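Local coordinates for protein putative alpha-galactosidase (PDB 4NZJ) that probably hydrolyses terminal, non-reducing alpha-D-galactose residues from alpha-D-galactosides such as galactose oligosaccharides, galactomannans and galactolipids, at residues A[227-230]-A[231-235]; A[236-239]-A[240-244]; A[437-440]-A[441-444]; A[301-304]-A[305-308]. All coordinates share one frame; numbering follows the deposited sequence.

Contact 1 of 4, residues A[227-230]-A[231-235]; sequences DRVE and AMERY
Glu230 and Arg234, one helical turn apart, form an i to i+4 salt bridge in which a single carboxylate oxygen does the work. OE2 of Glu230 accepts from NE of Arg234 at 2.8 Å in a nearly straight bond (174°), and a weak second bond from NH2 of Arg234 reaches the same oxygen at 3.4 Å. The acceptor uses its anti lone pair and lies within the guanidinium plane, yet the carboxylate and guanidinium planes stand 83° apart, so this is an edge-on, one-oxygen bridge rather than a paired, coplanar one. A bend at chi2 of Glu230 (65°) turns the acid toward the arginine, whose own chain runs extended from CG to NE. On another side of the helix, SE of selenomethionine Met232, in one of its two conformers, lies 4.1 Å from NE of Arg228, at the guanidinium edge and near its plane; the charged end of Arg228 is engaged by Glu260. All this rides on the first turns of helix 228-243, the helix of a beta-alpha-beta unit of the TIM barrel between strands 216-220 and 250-254. Beneath the side chains, Ala231 N bonds to Asp227 O at 3.0 Å and Met232 N to Arg228 O at 2.9 Å. Farther out, Arg234 is positioned by a hydrogen bond from NH1 to Ala187 O and by a cation-pi interaction with Tyr199, while Ala231 packs on Tyr221 and Arg259.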
ATOM      1  N   ASP A 227      -8.868 -22.201  15.795  1.00 26.71           N
ATOM      2  CA  ASP A 227      -9.457 -23.065  14.766  1.00 27.24           C
ATOM      3  C   ASP A 227      -9.605 -22.410  13.397  1.00 25.55           C
ATOM      4  O   ASP A 227     -10.198 -21.341  13.272  1.00 25.96           O
ATOM      5  CB  ASP A 227     -10.824 -23.550  15.245  1.00 28.93           C
ATOM      6  CG  ASP A 227     -10.741 -24.345  16.539  1.00 35.28           C
ATOM      7  OD1 ASP A 227      -9.791 -25.142  16.684  1.00 39.96           O
ATOM      8  OD2 ASP A 227     -11.622 -24.169  17.407  1.00 38.42           O
ATOM      9  N   ARG A 228      -9.075 -23.071  12.372  1.00 23.72           N
ATOM     10  CA  ARG A 228      -8.998 -22.483  11.042  1.00 22.32           C
ATOM     11  C   ARG A 228     -10.358 -22.361  10.360  1.00 23.18           C
ATOM     12  O   ARG A 228     -10.626 -21.345   9.725  1.00 22.78           O
ATOM     13  CB  ARG A 228      -8.042 -23.275  10.154  1.00 23.22           C
ATOM     14  CG  ARG A 228      -7.965 -22.771   8.725  1.00 22.50           C
ATOM     15  CD  ARG A 228      -6.686 -23.234   8.067  1.00 24.48           C
ATOM     16  NE  ARG A 228      -6.735 -23.144   6.615  1.00 24.57           N
ATOM     17  CZ  ARG A 228      -5.715 -23.445   5.818  1.00 25.73           C
ATOM     18  NH1 ARG A 228      -4.551 -23.836   6.330  1.00 24.85           N
ATOM     19  NH2 ARG A 228      -5.855 -23.351   4.502  1.00 26.92           N
ATOM     20  N   VAL A 229     -11.210 -23.380  10.470  1.00 24.03           N
ATOM     21  CA  VAL A 229     -12.537 -23.292   9.838  1.00 25.11           C
ATOM     22  C   VAL A 229     -13.327 -22.147  10.476  1.00 24.62           C
ATOM     23  O   VAL A 229     -13.990 -21.384   9.777  1.00 23.40           O
ATOM     24  CB  VAL A 229     -13.341 -24.602   9.920  1.00 27.77           C
ATOM     25  CG1 VAL A 229     -14.726 -24.425   9.300  1.00 29.16           C
ATOM     26  CG2 VAL A 229     -12.587 -25.731   9.234  1.00 29.39           C
ATOM     27  N   GLU A 230     -13.223 -22.010  11.796  1.00 24.10           N
ATOM     28  CA  GLU A 230     -13.881 -20.908  12.503  1.00 24.59           C
ATOM     29  C   GLU A 230     -13.357 -19.557  12.028  1.00 23.10           C
ATOM     30  O   GLU A 230     -14.142 -18.661  11.737  1.00 23.28           O
ATOM     31  CB  GLU A 230     -13.699 -21.042  14.017  1.00 26.40           C
ATOM     32  CG  GLU A 230     -14.401 -19.969  14.842  1.00 26.87           C
ATOM     33  CD  GLU A 230     -15.920 -20.003  14.736  1.00 29.09           C
ATOM     34  OE1 GLU A 230     -16.494 -21.067  14.395  1.00 31.22           O
ATOM     35  OE2 GLU A 230     -16.548 -18.957  15.014  1.00 28.86           O
ATOM     36  N   ALA A 231     -12.039 -19.410  11.950  1.00 22.63           N
ATOM     37  CA  ALA A 231     -11.454 -18.165  11.461  1.00 21.51           C
ATOM     38  C   ALA A 231     -11.998 -17.828  10.081  1.00 21.63           C
ATOM     39  O   ALA A 231     -12.463 -16.717   9.842  1.00 21.45           O
ATOM     40  CB  ALA A 231      -9.937 -18.256  11.422  1.00 21.76           C
HETATM   41  N   MSE A 232     -11.973 -18.808   9.186  1.00 21.75           N
HETATM   42  CA  MSE A 232     -12.411 -18.608   7.806  0.50 22.45           C
HETATM   43  C   MSE A 232     -13.850 -18.160   7.778  1.00 21.73           C
HETATM   44  O   MSE A 232     -14.212 -17.269   7.009  1.00 22.29           O
HETATM   45  CB  MSE A 232     -12.232 -19.896   7.000  0.50 24.48           C
HETATM   46  CG  MSE A 232     -10.775 -20.132   6.627  0.50 25.48           C
HETATM   47 SE   MSE A 232     -10.558 -21.842   5.670  0.38 28.41          SE
HETATM   48  CE  MSE A 232     -11.983 -21.545   4.344  0.50 28.25           C
ATOM     49  N   GLU A 233     -14.677 -18.767   8.633  1.00 22.13           N
ATOM     50  CA  GLU A 233     -16.107 -18.430   8.694  0.60 23.08           C
ATOM     51  C   GLU A 233     -16.341 -17.019   9.228  1.00 22.26           C
ATOM     52  O   GLU A 233     -17.187 -16.288   8.699  1.00 21.18           O
ATOM     53  CB  GLU A 233     -16.884 -19.432   9.559  0.60 25.22           C
ATOM     54  CG  GLU A 233     -17.002 -20.836   8.982  0.60 28.20           C
ATOM     55  CD  GLU A 233     -17.875 -20.930   7.740  0.60 30.88           C
ATOM     56  OE1 GLU A 233     -18.528 -19.931   7.368  0.60 29.03           O
ATOM     57  OE2 GLU A 233     -17.909 -22.025   7.135  0.60 32.78           O
ATOM     58  N   ARG A 234     -15.597 -16.632  10.262  1.00 20.60           N
ATOM     59  CA  ARG A 234     -15.726 -15.285  10.834  1.00 20.28           C
ATOM     60  C   ARG A 234     -15.307 -14.214   9.826  1.00 18.93           C
ATOM     61  O   ARG A 234     -15.949 -13.165   9.711  1.00 19.52           O
ATOM     62  CB  ARG A 234     -14.922 -15.157  12.129  1.00 20.00           C
ATOM     63  CG  ARG A 234     -15.463 -16.019  13.258  1.00 21.31           C
ATOM     64  CD  ARG A 234     -14.876 -15.633  14.607  1.00 21.78           C
ATOM     65  NE  ARG A 234     -15.373 -16.522  15.650  1.00 23.27           N
ATOM     66  CZ  ARG A 234     -15.308 -16.290  16.960  1.00 24.32           C
ATOM     67  NH1 ARG A 234     -14.764 -15.180  17.442  1.00 22.87           N
ATOM     68  NH2 ARG A 234     -15.808 -17.184  17.801  1.00 25.97           N
ATOM     69  N   TYR A 235     -14.244 -14.486   9.079  1.00 18.14           N
ATOM     70  CA  TYR A 235     -13.815 -13.567   8.028  1.00 17.92           C
ATOM     71  C   TYR A 235     -14.815 -13.546   6.880  1.00 19.21           C
ATOM     72  O   TYR A 235     -15.121 -12.486   6.351  1.00 19.32           O
ATOM     73  CB  TYR A 235     -12.393 -13.884   7.552  1.00 17.82           C
ATOM     74  CG  TYR A 235     -11.362 -13.303   8.484  1.00 17.35           C
ATOM     75  CD1 TYR A 235     -11.129 -11.932   8.517  1.00 16.93           C
ATOM     76  CD2 TYR A 235     -10.655 -14.109   9.372  1.00 17.74           C
ATOM     77  CE1 TYR A 235     -10.211 -11.382   9.389  1.00 17.17           C
ATOM     78  CE2 TYR A 235      -9.730 -13.568  10.247  1.00 18.06           C
ATOM     79  CZ  TYR A 235      -9.515 -12.204  10.254  1.00 17.57           C
ATOM     80  OH  TYR A 235      -8.602 -11.661  11.125  1.00 18.69           O
TER

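Contact 2 of 4, residues A[236-239]-A[240-244]; sequences AKMG and RALRA
Ala236 and Arg240 meet through both backbone and side chain, and the backbone bonds come first: Arg240 N donates to Ala236 O at 3.0 Å, and Leu242 N to Met238 O at 2.9 Å, with Ala241 and Arg243 continuing the alpha-helical i to i+4 pattern. Apolar packing follows on the inner side of helix 228-243. The SE atom of selenomethionine Met238 sits 4.1 Å from CB of Ala241 and equally far from CG of Leu242. Bends at chi2 and chi3 of Met238 carry its selenium along the helix toward these partners; Tyr251 and Leu217 of the barrel strands and Ala206 of helix 202-212 also pack against this group. The third kind is van der Waals contact of a guanidinium face with the backbone. Arg240 folds back at chi3 (-65°), laying one face over Ala236 O and Lys237 CA, each 3.6 Å above the plane and offset toward the rim. NH1 of Arg240 reaches CB of Ala236 at 3.6 Å, and its NH2 lies 3.8 Å from CD of Lys237, whose ammonium goes on to a salt bridge with Glu202. This part of the helix thus turns an apolar side toward the barrel, while exposed Arg240 rests on the preceding turn without a side-chain hydrogen bond or ion pair to these residues.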
ATOM      1  N   ALA A 236     -15.353 -14.707   6.516  1.00 18.14           N
ATOM      2  CA  ALA A 236     -16.367 -14.757   5.457  1.00 19.03           C
ATOM      3  C   ALA A 236     -17.616 -13.957   5.833  1.00 19.65           C
ATOM      4  O   ALA A 236     -18.180 -13.258   4.997  1.00 21.29           O
ATOM      5  CB  ALA A 236     -16.731 -16.192   5.129  1.00 19.53           C
ATOM      6  N   LYS A 237     -18.042 -14.076   7.087  1.00 20.17           N
ATOM      7  CA  LYS A 237     -19.224 -13.372   7.594  1.00 21.55           C
ATOM      8  C   LYS A 237     -19.073 -11.856   7.469  1.00 20.28           C
ATOM      9  O   LYS A 237     -19.975 -11.173   6.975  1.00 20.96           O
ATOM     10  CB  LYS A 237     -19.470 -13.753   9.058  1.00 24.46           C
ATOM     11  CG  LYS A 237     -20.630 -13.033   9.735  1.00 28.74           C
ATOM     12  CD  LYS A 237     -21.976 -13.563   9.289  1.00 33.37           C
ATOM     13  CE  LYS A 237     -23.109 -12.790   9.952  1.00 37.55           C
ATOM     14  NZ  LYS A 237     -23.053 -12.854  11.440  1.00 37.96           N
HETATM   15  N   MSE A 238     -17.934 -11.326   7.912  1.00 19.59           N
HETATM   16  CA  MSE A 238     -17.702  -9.882   7.810  1.00 19.07           C
HETATM   17  C   MSE A 238     -17.566  -9.478   6.358  1.00 19.52           C
HETATM   18  O   MSE A 238     -18.012  -8.401   5.973  1.00 20.23           O
HETATM   19  CB  MSE A 238     -16.495  -9.434   8.639  1.00 17.97           C
HETATM   20  CG  MSE A 238     -16.146  -7.952   8.472  1.00 17.34           C
HETATM   21 SE   MSE A 238     -17.652  -6.743   8.909  0.75 17.61          SE
HETATM   22  CE  MSE A 238     -17.263  -6.546  10.828  1.00 18.87           C
ATOM     23  N   GLY A 239     -16.964 -10.331   5.532  1.00 19.24           N
ATOM     24  CA  GLY A 239     -16.861 -10.047   4.098  1.00 19.65           C
ATOM     25  C   GLY A 239     -18.232  -9.848   3.464  1.00 20.81           C
ATOM     26  O   GLY A 239     -18.452  -8.890   2.719  1.00 20.23           O
ATOM     27  N   ARG A 240     -19.158 -10.749   3.772  1.00 21.55           N
ATOM     28  CA  ARG A 240     -20.528 -10.640   3.278  1.00 22.21           C
ATOM     29  C   ARG A 240     -21.184  -9.355   3.774  1.00 22.20           C
ATOM     30  O   ARG A 240     -21.873  -8.668   3.020  1.00 23.88           O
ATOM     31  CB  ARG A 240     -21.353 -11.863   3.693  1.00 23.52           C
ATOM     32  CG  ARG A 240     -20.959 -13.125   2.946  1.00 24.85           C
ATOM     33  CD  ARG A 240     -21.966 -14.241   3.140  1.00 26.31           C
ATOM     34  NE  ARG A 240     -22.054 -14.712   4.525  1.00 27.30           N
ATOM     35  CZ  ARG A 240     -21.250 -15.614   5.089  1.00 27.18           C
ATOM     36  NH1 ARG A 240     -20.248 -16.160   4.411  1.00 27.75           N
ATOM     37  NH2 ARG A 240     -21.451 -15.974   6.353  1.00 28.56           N
ATOM     38  N   ALA A 241     -20.958  -9.029   5.042  1.00 20.77           N
ATOM     39  CA  ALA A 241     -21.526  -7.823   5.630  1.00 20.16           C
ATOM     40  C   ALA A 241     -21.029  -6.565   4.910  1.00 20.15           C
ATOM     41  O   ALA A 241     -21.809  -5.653   4.650  1.00 20.96           O
ATOM     42  CB  ALA A 241     -21.212  -7.763   7.119  1.00 19.83           C
ATOM     43  N   LEU A 242     -19.739  -6.523   4.584  1.00 19.33           N
ATOM     44  CA  LEU A 242     -19.170  -5.377   3.859  1.00 19.31           C
ATOM     45  C   LEU A 242     -19.752  -5.237   2.457  1.00 20.00           C
ATOM     46  O   LEU A 242     -20.045  -4.130   2.010  1.00 20.36           O
ATOM     47  CB  LEU A 242     -17.651  -5.487   3.762  1.00 19.50           C
ATOM     48  CG  LEU A 242     -16.878  -5.388   5.071  1.00 19.30           C
ATOM     49  CD1 LEU A 242     -15.406  -5.644   4.791  1.00 19.76           C
ATOM     50  CD2 LEU A 242     -17.094  -4.037   5.738  1.00 20.08           C
ATOM     51  N   ARG A 243     -19.922  -6.361   1.767  1.00 21.42           N
ATOM     52  CA  ARG A 243     -20.447  -6.363   0.397  0.50 22.86           C
ATOM     53  C   ARG A 243     -21.933  -6.032   0.366  1.00 23.14           C
ATOM     54  O   ARG A 243     -22.469  -5.653  -0.672  1.00 25.72           O
ATOM     55  CB  ARG A 243     -20.223  -7.720  -0.277  0.50 24.51           C
ATOM     56  CG  ARG A 243     -18.769  -8.065  -0.545  0.50 24.62           C
ATOM     57  CD  ARG A 243     -18.124  -7.129  -1.556  0.50 25.08           C
ATOM     58  NE  ARG A 243     -18.831  -7.075  -2.834  0.50 26.50           N
ATOM     59  CZ  ARG A 243     -18.723  -7.987  -3.797  0.50 28.17           C
ATOM     60  NH1 ARG A 243     -17.946  -9.052  -3.636  0.50 29.33           N
ATOM     61  NH2 ARG A 243     -19.401  -7.838  -4.925  0.50 29.26           N
ATOM     62  N   ALA A 244     -22.606  -6.182   1.506  1.00 22.73           N
ATOM     63  CA  ALA A 244     -24.027  -5.863   1.600  1.00 23.82           C
ATOM     64  C   ALA A 244     -24.271  -4.357   1.769  1.00 22.82           C
ATOM     65  O   ALA A 244     -25.408  -3.904   1.651  1.00 25.73           O
ATOM     66  CB  ALA A 244     -24.678  -6.636   2.741  1.00 24.51           C
TER

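Contact 3 of 4, residues A[437-440]-A[441-444]; sequences LSFE and QIYC
Phe439 and Ile442 touch across the entry into strand 441-444, with the delta methyl of the isoleucine approaching the ring obliquely: Ile442 CD1 lies 3.9 Å from Phe439 CD2. Both side chains are set by their first torsions. Phe439 has CG opposite its carbonyl carbon (chi1 -82°), and Ile442 likewise directs CG1 beside its own backbone nitrogen (chi1 -48°), after which an extended chi2 sends CD1 back toward the residue three positions earlier. The same methyl, Ile442 CD1, comes within 4.1 Å of Phe439 O, so it rests against both ring and backbone. Here the chain leaves a turn and joins the antiparallel sheet of the C-terminal beta-sandwich domain, where strand 441-444 runs between 468-473 and 449-452. Phe473, on the first of these neighbours, meets the Phe439 ring edge-to-face and also packs on Ile442, drawing the pair into one apolar cluster. At the turn itself the conformations differ. CG of Glu440 sits between its own N and C (chi1 69°), which brings it to 3.4 Å from Gln441 N before the chain extends. The long side chain of Gln441 packs against Thr450 and Ser452 of strand 449-452.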
ATOM      1  N   LEU A 437      16.302 -13.253 -19.261  1.00 39.02           N
ATOM      2  CA  LEU A 437      16.662 -11.891 -18.889  1.00 39.91           C
ATOM      3  C   LEU A 437      17.302 -11.189 -20.083  1.00 40.26           C
ATOM      4  O   LEU A 437      18.371 -11.585 -20.543  1.00 40.17           O
ATOM      5  CB  LEU A 437      17.617 -11.896 -17.695  1.00 40.93           C
ATOM      6  CG  LEU A 437      17.794 -10.557 -16.974  1.00 40.26           C
ATOM      7  CD1 LEU A 437      16.508 -10.132 -16.286  1.00 39.60           C
ATOM      8  CD2 LEU A 437      18.939 -10.640 -15.979  1.00 41.92           C
ATOM      9  N   SER A 438      16.644 -10.141 -20.574  1.00 39.83           N
ATOM     10  CA  SER A 438      17.073  -9.452 -21.794  1.00 41.24           C
ATOM     11  C   SER A 438      18.071  -8.327 -21.498  1.00 39.44           C
ATOM     12  O   SER A 438      17.728  -7.364 -20.821  1.00 39.60           O
ATOM     13  CB  SER A 438      15.851  -8.887 -22.517  1.00 42.06           C
ATOM     14  OG  SER A 438      16.214  -8.313 -23.757  1.00 45.07           O
ATOM     15  N   PHE A 439      19.294  -8.458 -22.013  1.00 39.69           N
ATOM     16  CA  PHE A 439      20.357  -7.458 -21.813  1.00 40.05           C
ATOM     17  C   PHE A 439      20.427  -6.379 -22.900  1.00 43.14           C
ATOM     18  O   PHE A 439      21.285  -5.493 -22.835  1.00 42.40           O
ATOM     19  CB  PHE A 439      21.725  -8.151 -21.709  1.00 39.59           C
ATOM     20  CG  PHE A 439      22.020  -8.699 -20.345  1.00 38.15           C
ATOM     21  CD1 PHE A 439      21.381  -9.848 -19.896  1.00 37.21           C
ATOM     22  CD2 PHE A 439      22.917  -8.059 -19.499  1.00 36.58           C
ATOM     23  CE1 PHE A 439      21.633 -10.351 -18.631  1.00 35.22           C
ATOM     24  CE2 PHE A 439      23.175  -8.559 -18.232  1.00 35.29           C
ATOM     25  CZ  PHE A 439      22.535  -9.707 -17.799  1.00 33.76           C
ATOM     26  N   GLU A 440      19.546  -6.442 -23.894  1.00 45.14           N
ATOM     27  CA  GLU A 440      19.611  -5.487 -25.008  1.00 48.73           C
ATOM     28  C   GLU A 440      19.237  -4.072 -24.555  1.00 45.14           C
ATOM     29  O   GLU A 440      19.658  -3.090 -25.164  1.00 45.50           O
ATOM     30  CB  GLU A 440      18.749  -5.939 -26.196  1.00 54.47           C
ATOM     31  CG  GLU A 440      17.242  -5.898 -25.975  1.00 57.10           C
ATOM     32  CD  GLU A 440      16.459  -6.283 -27.225  1.00 62.64           C
ATOM     33  OE1 GLU A 440      17.053  -6.866 -28.159  1.00 65.51           O
ATOM     34  OE2 GLU A 440      15.242  -6.002 -27.277  1.00 66.78           O
ATOM     35  N   GLN A 441      18.462  -3.978 -23.480  1.00 41.74           N
ATOM     36  CA  GLN A 441      18.128  -2.693 -22.892  1.00 41.22           C
ATOM     37  C   GLN A 441      18.000  -2.813 -21.377  1.00 36.20           C
ATOM     38  O   GLN A 441      17.290  -3.686 -20.879  1.00 33.83           O
ATOM     39  CB  GLN A 441      16.832  -2.174 -23.498  1.00 45.31           C
ATOM     40  CG  GLN A 441      16.530  -0.731 -23.146  1.00 49.07           C
ATOM     41  CD  GLN A 441      15.670  -0.047 -24.193  1.00 52.52           C
ATOM     42  OE1 GLN A 441      15.963  -0.111 -25.386  1.00 58.49           O
ATOM     43  NE2 GLN A 441      14.608   0.610 -23.752  1.00 55.04           N
ATOM     44  N   ILE A 442      18.697  -1.939 -20.653  1.00 33.99           N
ATOM     45  CA  ILE A 442      18.674  -1.946 -19.191  1.00 31.38           C
ATOM     46  C   ILE A 442      18.470  -0.531 -18.653  1.00 30.94           C
ATOM     47  O   ILE A 442      19.214   0.382 -19.010  1.00 33.01           O
ATOM     48  CB  ILE A 442      19.989  -2.505 -18.598  1.00 31.55           C
ATOM     49  CG1 ILE A 442      20.378  -3.822 -19.289  1.00 33.13           C
ATOM     50  CG2 ILE A 442      19.855  -2.693 -17.091  1.00 30.42           C
ATOM     51  CD1 ILE A 442      21.729  -4.362 -18.869  1.00 33.50           C
ATOM     52  N   TYR A 443      17.455  -0.360 -17.811  1.00 29.68           N
ATOM     53  CA  TYR A 443      17.247   0.884 -17.073  1.00 29.59           C
ATOM     54  C   TYR A 443      17.756   0.697 -15.649  1.00 28.32           C
ATOM     55  O   TYR A 443      17.361  -0.253 -14.970  1.00 26.71           O
ATOM     56  CB  TYR A 443      15.765   1.267 -17.057  1.00 28.45           C
ATOM     57  CG  TYR A 443      15.460   2.508 -16.241  1.00 28.35           C
ATOM     58  CD1 TYR A 443      15.871   3.761 -16.674  1.00 30.57           C
ATOM     59  CD2 TYR A 443      14.761   2.426 -15.042  1.00 27.44           C
ATOM     60  CE1 TYR A 443      15.599   4.898 -15.937  1.00 30.53           C
ATOM     61  CE2 TYR A 443      14.485   3.562 -14.295  1.00 27.08           C
ATOM     62  CZ  TYR A 443      14.905   4.798 -14.753  1.00 28.79           C
ATOM     63  OH  TYR A 443      14.639   5.944 -14.029  1.00 29.26           O
ATOM     64  N   CYS A 444      18.630   1.605 -15.211  1.00 28.51           N
ATOM     65  CA  CYS A 444      19.192   1.557 -13.865  0.80 28.31           C
ATOM     66  C   CYS A 444      18.507   2.602 -12.983  1.00 27.18           C
ATOM     67  O   CYS A 444      18.554   3.802 -13.267  1.00 28.28           O
ATOM     68  CB  CYS A 444      20.704   1.794 -13.909  0.80 31.44           C
ATOM     69  SG  CYS A 444      21.624   0.651 -14.976  0.80 35.23           S
TER

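Contact 4 of 4, residues A[301-304]-A[305-308]; sequences EINA and PLSE
Helix 296-303 of the TIM-barrel domain gives way here to the loop that leads to strand 315-317, and Asn303 and Leu306 form the junction. Leu306 N donates to Asn303 O at 3.0 Å, an i to i+3 bond characteristic of a chain that tightens from alpha-helical toward 3-10 geometry, which appears at residues 307-308. Although the N-H is fairly straight on the oxygen (160°), the donor sits 47° above the carbonyl plane and misses the lone pairs. Pro305 helps explain the change of pairing: its nitrogen has no hydrogen to give to Glu301 O, and its CD occupies that place instead, 3.4 Å from the oxygen. The same CD lies 3.3 Å from Ala304 CB, a closeness largely set by the Ala-Pro peptide link. The side chain of Leu306, with CG beside its own backbone nitrogen (chi1 -55°), turns back toward the last helical turn, where CD1 is 3.5 Å from Ile302 O. On that preceding turn, Glu301 forms salt bridges with Arg397 and Arg394 of strand 393-397, tying the helix to the C-terminal sheet. The side chain of Asn303, whose OD1 has a weak hydrogen bond from Gln391 NE2, crosses that of Leu306 at about a right angle, with Asn303 OD1 3.8 Å from Leu306 CD1.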
ATOM      1  N   GLU A 301      11.803 -13.558   4.536  1.00 18.87           N
ATOM      2  CA  GLU A 301      11.875 -15.015   4.464  1.00 19.96           C
ATOM      3  C   GLU A 301      10.483 -15.645   4.426  1.00 19.79           C
ATOM      4  O   GLU A 301      10.268 -16.641   3.735  1.00 20.60           O
ATOM      5  CB  GLU A 301      12.658 -15.596   5.649  1.00 21.75           C
ATOM      6  CG  GLU A 301      14.132 -15.205   5.724  1.00 23.99           C
ATOM      7  CD  GLU A 301      14.957 -15.609   4.504  1.00 28.49           C
ATOM      8  OE1 GLU A 301      14.678 -16.651   3.875  1.00 28.39           O
ATOM      9  OE2 GLU A 301      15.909 -14.878   4.161  1.00 34.64           O
ATOM     10  N   ILE A 302       9.553 -15.071   5.179  1.00 18.83           N
ATOM     11  CA  ILE A 302       8.180 -15.569   5.225  1.00 17.87           C
ATOM     12  C   ILE A 302       7.439 -15.324   3.910  1.00 18.29           C
ATOM     13  O   ILE A 302       6.761 -16.218   3.396  1.00 18.31           O
ATOM     14  CB  ILE A 302       7.399 -14.954   6.413  1.00 18.41           C
ATOM     15  CG1 ILE A 302       7.991 -15.459   7.736  1.00 20.00           C
ATOM     16  CG2 ILE A 302       5.910 -15.288   6.320  1.00 19.44           C
ATOM     17  CD1 ILE A 302       7.523 -14.690   8.957  1.00 21.02           C
ATOM     18  N   ASN A 303       7.574 -14.121   3.365  1.00 18.18           N
ATOM     19  CA  ASN A 303       6.838 -13.752   2.164  1.00 17.81           C
ATOM     20  C   ASN A 303       7.425 -14.338   0.881  1.00 17.67           C
ATOM     21  O   ASN A 303       6.702 -14.524  -0.089  1.00 17.66           O
ATOM     22  CB  ASN A 303       6.750 -12.228   2.038  1.00 18.08           C
ATOM     23  CG  ASN A 303       5.509 -11.773   1.286  1.00 18.87           C
ATOM     24  OD1 ASN A 303       4.490 -12.458   1.281  1.00 19.70           O
ATOM     25  ND2 ASN A 303       5.589 -10.596   0.654  1.00 19.90           N
ATOM     26  N   ALA A 304       8.730 -14.621   0.870  1.00 17.31           N
ATOM     27  CA  ALA A 304       9.419 -15.073  -0.357  1.00 18.29           C
ATOM     28  C   ALA A 304       8.711 -16.195  -1.118  1.00 19.14           C
ATOM     29  O   ALA A 304       8.537 -16.086  -2.330  1.00 20.44           O
ATOM     30  CB  ALA A 304      10.861 -15.473  -0.066  1.00 18.91           C
ATOM     31  N   PRO A 305       8.298 -17.276  -0.425  1.00 19.67           N
ATOM     32  CA  PRO A 305       7.671 -18.369  -1.188  1.00 20.05           C
ATOM     33  C   PRO A 305       6.176 -18.197  -1.500  1.00 19.81           C
ATOM     34  O   PRO A 305       5.554 -19.129  -2.022  1.00 20.65           O
ATOM     35  CB  PRO A 305       7.889 -19.588  -0.283  1.00 21.01           C
ATOM     36  CG  PRO A 305       7.923 -19.026   1.090  1.00 22.19           C
ATOM     37  CD  PRO A 305       8.574 -17.672   0.970  1.00 21.51           C
ATOM     38  N   LEU A 306       5.610 -17.027  -1.215  1.00 19.36           N
ATOM     39  CA  LEU A 306       4.164 -16.819  -1.341  1.00 18.29           C
ATOM     40  C   LEU A 306       3.710 -16.062  -2.598  1.00 18.07           C
ATOM     41  O   LEU A 306       2.535 -15.714  -2.707  1.00 17.88           O
ATOM     42  CB  LEU A 306       3.645 -16.092  -0.100  1.00 18.10           C
ATOM     43  CG  LEU A 306       3.970 -16.766   1.232  1.00 18.88           C
ATOM     44  CD1 LEU A 306       3.394 -15.943   2.372  1.00 18.78           C
ATOM     45  CD2 LEU A 306       3.459 -18.197   1.271  1.00 19.71           C
ATOM     46  N   SER A 307       4.613 -15.853  -3.555  1.00 19.95           N
ATOM     47  CA  SER A 307       4.306 -15.038  -4.730  0.50 20.17           C
ATOM     48  C   SER A 307       3.084 -15.526  -5.515  1.00 21.00           C
ATOM     49  O   SER A 307       2.306 -14.720  -6.017  1.00 21.26           O
ATOM     50  CB  SER A 307       5.531 -14.949  -5.647  0.50 21.30           C
ATOM     51  OG  SER A 307       5.977 -16.231  -6.036  0.50 21.09           O
ATOM     52  N   GLU A 308       2.909 -16.841  -5.627  1.00 20.82           N
ATOM     53  CA  GLU A 308       1.802 -17.389  -6.427  1.00 22.91           C
ATOM     54  C   GLU A 308       0.411 -16.997  -5.926  1.00 22.49           C
ATOM     55  O   GLU A 308      -0.556 -17.037  -6.681  1.00 23.48           O
ATOM     56  CB  GLU A 308       1.899 -18.918  -6.517  1.00 26.35           C
ATOM     57  CG  GLU A 308       1.358 -19.653  -5.295  1.00 30.05           C
ATOM     58  CD  GLU A 308       1.732 -21.128  -5.281  1.00 34.73           C
ATOM     59  OE1 GLU A 308       2.901 -21.453  -4.957  1.00 37.14           O
ATOM     60  OE2 GLU A 308       0.846 -21.964  -5.580  1.00 40.63           O
TER

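In the fold
Followed from the N terminus, the four contacts come in series; each is local, joins adjoining segments and encloses no long loop, so none nests in or crosses another. Contacts 1 and 2 adjoin on helix 228-243, their centres about 14 Å apart, and together take it from its first turn to its last between strands 216-220 and 250-254. Contact 4 comes next, where helix 296-303 ends ahead of strand 315-317 in the same barrel, about 11 Å from contact 1 at the nearest atoms. Contact 3 lies in the C-terminal sheet, its centre about 45 Å from that of contact 2 and on the opposite side of the chain's centre. Barrel and sheet are linked by the salt bridges of contact 4 and by a hydrogen bond from Tyr443 to Asp379.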